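Local coordinates for protein imidazolonepropionase (Unidentified, PDB 2Q09) that hydrolyses a carbon-nitrogen bond of imidazolone-5-propanoate to give N-formimidoyl-L-glutamate, the third step of histidine degradation, at residues R109-A114 and L152-V157; P166-T171 and R398-E403. All coordinates share one frame; numbering follows the deposited sequence.

Contact 1: residues R109-A114 and L152-V157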
# COMPACT_ATOMS: atom_id res chain seq x y z
N ARG A 109 8.84 21.29 -1.92
CA ARG A 109 8.50 22.68 -2.17
C ARG A 109 7.22 22.79 -3.01
O ARG A 109 6.34 23.61 -2.72
CB ARG A 109 9.65 23.39 -2.88
CG ARG A 109 10.94 23.44 -2.06
CD ARG A 109 11.97 24.34 -2.72
NE ARG A 109 13.29 24.29 -2.10
CZ ARG A 109 13.53 24.54 -0.82
NH1 ARG A 109 12.55 24.85 0.01
NH2 ARG A 109 14.78 24.48 -0.36
N ALA A 110 7.12 21.97 -4.04
CA ALA A 110 5.93 22.00 -4.89
C ALA A 110 4.68 21.61 -4.10
O ALA A 110 3.61 22.19 -4.28
CB ALA A 110 6.11 21.05 -6.08
N THR A 111 4.82 20.61 -3.23
CA THR A 111 3.67 20.14 -2.45
C THR A 111 3.27 21.14 -1.36
O THR A 111 2.09 21.34 -1.10
CB THR A 111 3.94 18.75 -1.84
OG1 THR A 111 4.22 17.82 -2.90
CG2 THR A 111 2.73 18.24 -1.07
N ARG A 112 4.25 21.79 -0.73
CA ARG A 112 3.94 22.79 0.29
C ARG A 112 3.20 23.94 -0.37
O ARG A 112 2.23 24.48 0.16
CB ARG A 112 5.21 23.37 0.90
CG ARG A 112 5.99 22.46 1.82
CD ARG A 112 7.25 23.19 2.25
NE ARG A 112 7.93 22.52 3.35
CZ ARG A 112 9.02 23.00 3.95
NH1 ARG A 112 9.54 24.15 3.52
NH2 ARG A 112 9.55 22.37 4.98
N ALA A 113 3.68 24.32 -1.55
CA ALA A 113 3.09 25.42 -2.30
C ALA A 113 1.72 25.10 -2.88
O ALA A 113 0.90 26.00 -3.08
CB ALA A 113 4.05 25.85 -3.43
N ALA A 114 1.46 23.82 -3.14
CA ALA A 114 0.17 23.44 -3.69
C ALA A 114 -0.90 23.59 -2.62
O ALA A 114 -0.65 23.32 -1.45
CB ALA A 114 0.21 21.99 -4.20
N LEU A 152 -0.41 17.52 7.68
CA LEU A 152 -1.83 17.27 7.92
C LEU A 152 -2.67 17.60 6.69
O LEU A 152 -3.72 17.00 6.47
CB LEU A 152 -2.33 18.07 9.13
CG LEU A 152 -2.18 17.41 10.50
CD1 LEU A 152 -0.73 17.03 10.76
CD2 LEU A 152 -2.70 18.36 11.58
N LYS A 153 -2.20 18.56 5.90
CA LYS A 153 -2.90 18.94 4.68
C LYS A 153 -2.98 17.71 3.77
O LYS A 153 -4.00 17.44 3.16
CB LYS A 153 -2.13 20.06 3.97
CG LYS A 153 -2.62 20.40 2.58
CD LYS A 153 -1.91 21.63 2.00
CE LYS A 153 -0.43 21.39 1.78
NZ LYS A 153 0.23 22.59 1.18
N MSE A 154 -1.88 16.98 3.68
CA MSE A 154 -1.84 15.78 2.86
C MSE A 154 -2.79 14.71 3.40
O MSE A 154 -3.51 14.07 2.64
CB MSE A 154 -0.42 15.24 2.78
CG MSE A 154 0.51 16.20 2.03
SE MSE A 154 2.32 15.60 1.95
CE MSE A 154 2.76 15.70 3.79
N LEU A 155 -2.80 14.54 4.72
CA LEU A 155 -3.68 13.56 5.33
C LEU A 155 -5.14 13.93 5.08
O LEU A 155 -5.98 13.05 4.89
CB LEU A 155 -3.41 13.45 6.83
CG LEU A 155 -1.98 13.07 7.23
CD1 LEU A 155 -1.89 12.99 8.75
CD2 LEU A 155 -1.60 11.72 6.61
N ARG A 156 -5.44 15.23 5.09
CA ARG A 156 -6.81 15.65 4.83
C ARG A 156 -7.20 15.35 3.39
O ARG A 156 -8.33 14.96 3.12
CB ARG A 156 -6.98 17.15 5.13
CG ARG A 156 -7.06 17.47 6.62
CD ARG A 156 -7.63 18.86 6.87
NE ARG A 156 -6.73 19.92 6.44
CZ ARG A 156 -5.71 20.37 7.17
NH1 ARG A 156 -5.47 19.88 8.37
NH2 ARG A 156 -4.94 21.33 6.68
N VAL A 157 -6.27 15.55 2.46
CA VAL A 157 -6.57 15.26 1.06
C VAL A 157 -6.84 13.76 0.92
O VAL A 157 -7.73 13.35 0.17
CB VAL A 157 -5.38 15.63 0.13
CG1 VAL A 157 -5.62 15.07 -1.28
CG2 VAL A 157 -5.24 17.15 0.06
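The peptide carbonyls of Thr111 and Ala114, at and just past the end of helix 104-113, turn their oxygens to Lys153 NZ. Thr111 O takes Lys153 NZ in its carbonyl plane, on a lone pair, at 3.2 Å. Ala114 O receives the same NZ at 2.9 Å from nearly straight ahead, with a C=O...N angle of 173°. Arg112 O also lies 2.9 Å from Lys153 NZ. The other flat group is the Arg156 guanidinium, which folds back over its own helix: toward the rim of one face lie Leu152 O and Lys153 CA, and its NE forms a salt bridge with Glu116. Lys153 leaves its helix with CG anti to the backbone N and runs out extended until a single bend at chi3 (65°) turns CE and NZ into the cluster of oxygens. Ala114 is where the chain leaves helical geometry, and an ammonium group among carbonyls there would probably ease the partial negative charge of a helix end. Asp150 adds a salt bridge to Lys153 NZ. Both helices belong to the TIM-barrel amidohydrolase fold: helix 148-164 joins barrel strands 135-141 and 168-176, while helix 104-113 precedes helix 116-133, with Thr111 beside the pocket residue Tyr144. Their short axes run 11.4 Å apart at 70°, a wide separation that the long lysine spans. Beside this polar bridge, the Thr111 methyl CG2 touches selenium SE of the selenomethionine Met154 at 4.0 Å, the two side chains crossing at about a right angle. Thr111 OG1 is turned to its own helix, bonding Thr107 O, and also meets Ala78 N. The guanidinium of Arg112 reaches past the contact to Gly145 O, Leu146 O and the carboxylate of Glu182.

Contact 2: residues P166-T171 and R398-E403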
# COMPACT_ATOMS: atom_id res chain seq x y z
N PRO A 166 -15.14 5.65 -4.63
CA PRO A 166 -15.52 4.35 -4.06
C PRO A 166 -14.28 3.50 -3.78
O PRO A 166 -14.03 2.50 -4.46
CB PRO A 166 -16.41 3.75 -5.15
CG PRO A 166 -15.72 4.22 -6.41
CD PRO A 166 -15.40 5.68 -6.09
N ILE A 167 -13.53 3.89 -2.76
CA ILE A 167 -12.30 3.19 -2.42
C ILE A 167 -11.95 3.48 -0.96
O ILE A 167 -12.17 4.59 -0.48
CB ILE A 167 -11.16 3.66 -3.38
CG1 ILE A 167 -10.00 2.66 -3.41
CG2 ILE A 167 -10.69 5.06 -2.99
CD1 ILE A 167 -9.19 2.59 -2.16
N ARG A 168 -11.43 2.48 -0.25
CA ARG A 168 -11.06 2.66 1.15
C ARG A 168 -9.65 3.23 1.22
O ARG A 168 -8.74 2.77 0.52
CB ARG A 168 -11.11 1.33 1.91
CG ARG A 168 -12.49 0.68 1.93
CD ARG A 168 -12.42 -0.69 2.61
NE ARG A 168 -13.67 -1.45 2.45
CZ ARG A 168 -14.75 -1.27 3.20
NH1 ARG A 168 -14.77 -0.36 4.17
NH2 ARG A 168 -15.84 -2.01 2.96
N VAL A 169 -9.46 4.24 2.06
CA VAL A 169 -8.16 4.86 2.20
C VAL A 169 -7.63 4.76 3.61
O VAL A 169 -8.34 5.08 4.57
CB VAL A 169 -8.20 6.36 1.81
CG1 VAL A 169 -6.83 7.00 2.02
CG2 VAL A 169 -8.64 6.52 0.36
N LYS A 170 -6.40 4.30 3.75
CA LYS A 170 -5.75 4.22 5.05
C LYS A 170 -4.68 5.30 4.97
O LYS A 170 -3.94 5.37 3.99
CB LYS A 170 -5.10 2.85 5.26
CG LYS A 170 -6.07 1.67 5.16
CD LYS A 170 -7.15 1.71 6.24
CE LYS A 170 -6.59 1.49 7.63
NZ LYS A 170 -7.68 1.35 8.63
N THR A 171 -4.61 6.14 5.99
CA THR A 171 -3.62 7.21 5.97
C THR A 171 -2.42 6.89 6.84
O THR A 171 -2.54 6.22 7.87
CB THR A 171 -4.23 8.54 6.46
OG1 THR A 171 -4.73 8.37 7.79
CG2 THR A 171 -5.37 8.96 5.54
N ARG A 398 -17.10 -4.34 -9.70
CA ARG A 398 -16.19 -3.95 -8.63
C ARG A 398 -17.05 -3.57 -7.44
O ARG A 398 -17.67 -2.51 -7.42
CB ARG A 398 -15.32 -2.76 -9.06
CG ARG A 398 -14.37 -2.24 -7.98
CD ARG A 398 -13.47 -1.13 -8.52
NE ARG A 398 -12.63 -0.55 -7.48
CZ ARG A 398 -13.06 0.34 -6.59
NH1 ARG A 398 -14.32 0.77 -6.62
NH2 ARG A 398 -12.24 0.79 -5.65
N VAL A 399 -17.08 -4.45 -6.44
CA VAL A 399 -17.89 -4.25 -5.26
C VAL A 399 -17.10 -3.83 -4.03
O VAL A 399 -16.12 -4.48 -3.66
CB VAL A 399 -18.68 -5.54 -4.94
CG1 VAL A 399 -19.47 -5.36 -3.65
CG2 VAL A 399 -19.61 -5.86 -6.08
N VAL A 400 -17.55 -2.75 -3.40
CA VAL A 400 -16.91 -2.23 -2.20
C VAL A 400 -18.00 -2.04 -1.15
O VAL A 400 -19.00 -1.36 -1.40
CB VAL A 400 -16.19 -0.89 -2.48
CG1 VAL A 400 -15.62 -0.32 -1.21
CG2 VAL A 400 -15.08 -1.11 -3.52
N ASN A 401 -17.81 -2.66 0.01
CA ASN A 401 -18.77 -2.60 1.10
C ASN A 401 -20.14 -3.10 0.65
O ASN A 401 -21.17 -2.59 1.08
CB ASN A 401 -18.89 -1.19 1.66
CG ASN A 401 -19.39 -1.17 3.10
OD1 ASN A 401 -20.47 -0.66 3.40
ND2 ASN A 401 -18.60 -1.75 3.99
N GLY A 402 -20.13 -4.08 -0.24
CA GLY A 402 -21.37 -4.65 -0.74
C GLY A 402 -22.08 -3.89 -1.84
O GLY A 402 -23.16 -4.30 -2.27
N GLU A 403 -21.51 -2.79 -2.31
CA GLU A 403 -22.17 -2.03 -3.37
C GLU A 403 -21.37 -1.94 -4.66
O GLU A 403 -20.15 -1.75 -4.64
CB GLU A 403 -22.50 -0.61 -2.88
CG GLU A 403 -23.44 -0.59 -1.70
CD GLU A 403 -24.40 0.57 -1.75
OE1 GLU A 403 -25.22 0.62 -2.70
OE2 GLU A 403 -24.35 1.43 -0.85
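Two hydrogen bonds dominate, both to Pro166 O, which Arg398 grips end-on with its two terminal nitrogens. NH1 lies 2.8 Å from Pro166 O, in the carbonyl plane, and NH2 lies 2.7 Å from it with a tilt of 16° out of that plane. The oxygen sits in the guanidinium plane, and since it is shared between two donors neither N-H points straight at it (142° and 144°). With CG anti to its backbone N, the Arg398 side chain is extended from CG to NE and delivers the guanidinium edge-on; NH2 also donates to Val135 O. A leucine here would probably leave both Pro166 O and Val135 O without these donors. Van der Waals contacts of aliphatic carbons flank the grip: Pro166 CG approaches Arg398 NH1 at 3.7 Å, Ile167 CG1 lies 3.7 Å from Arg398 NH2 at the guanidinium edge, and Val400 CG2 comes to 3.9 Å from Pro166 O. Arg168 meets the type I' turn from Val400 to Glu403 by packing, NH2 lying 3.4 Å from Asn401 CB, and a polar link runs through Asp374, whose carboxylate makes a salt bridge to Arg168 NE and a hydrogen bond to Asn401 N. The start of barrel strand 168-176 is thereby fastened to the hairpin of strands 395-400 and 403-404, with Thr136 of strand 135-141 against Arg398 and Val400, and Ile131 of helix 116-133 against Ile167 and Arg398.

Contact 1 and contact 2 follow each other in the chain, their centres 24 Å apart, and are joined through helix 148-164 and the strand 168-176 that comes after it: Leu155 CD2 packs on Thr171 CB at 4.1 Å. Contact 1 lies on the pocket side. The side chain of Thr111 comes within about 9 Å of the bound inhibitor and about 4 Å of the side chain of Tyr144, a pocket residue, and that of Met154 lies about 12 Å from the iron. Contact 2 lies away from these sites, at the beginning of strand 168-176, whose far end leads toward the pocket residue His177.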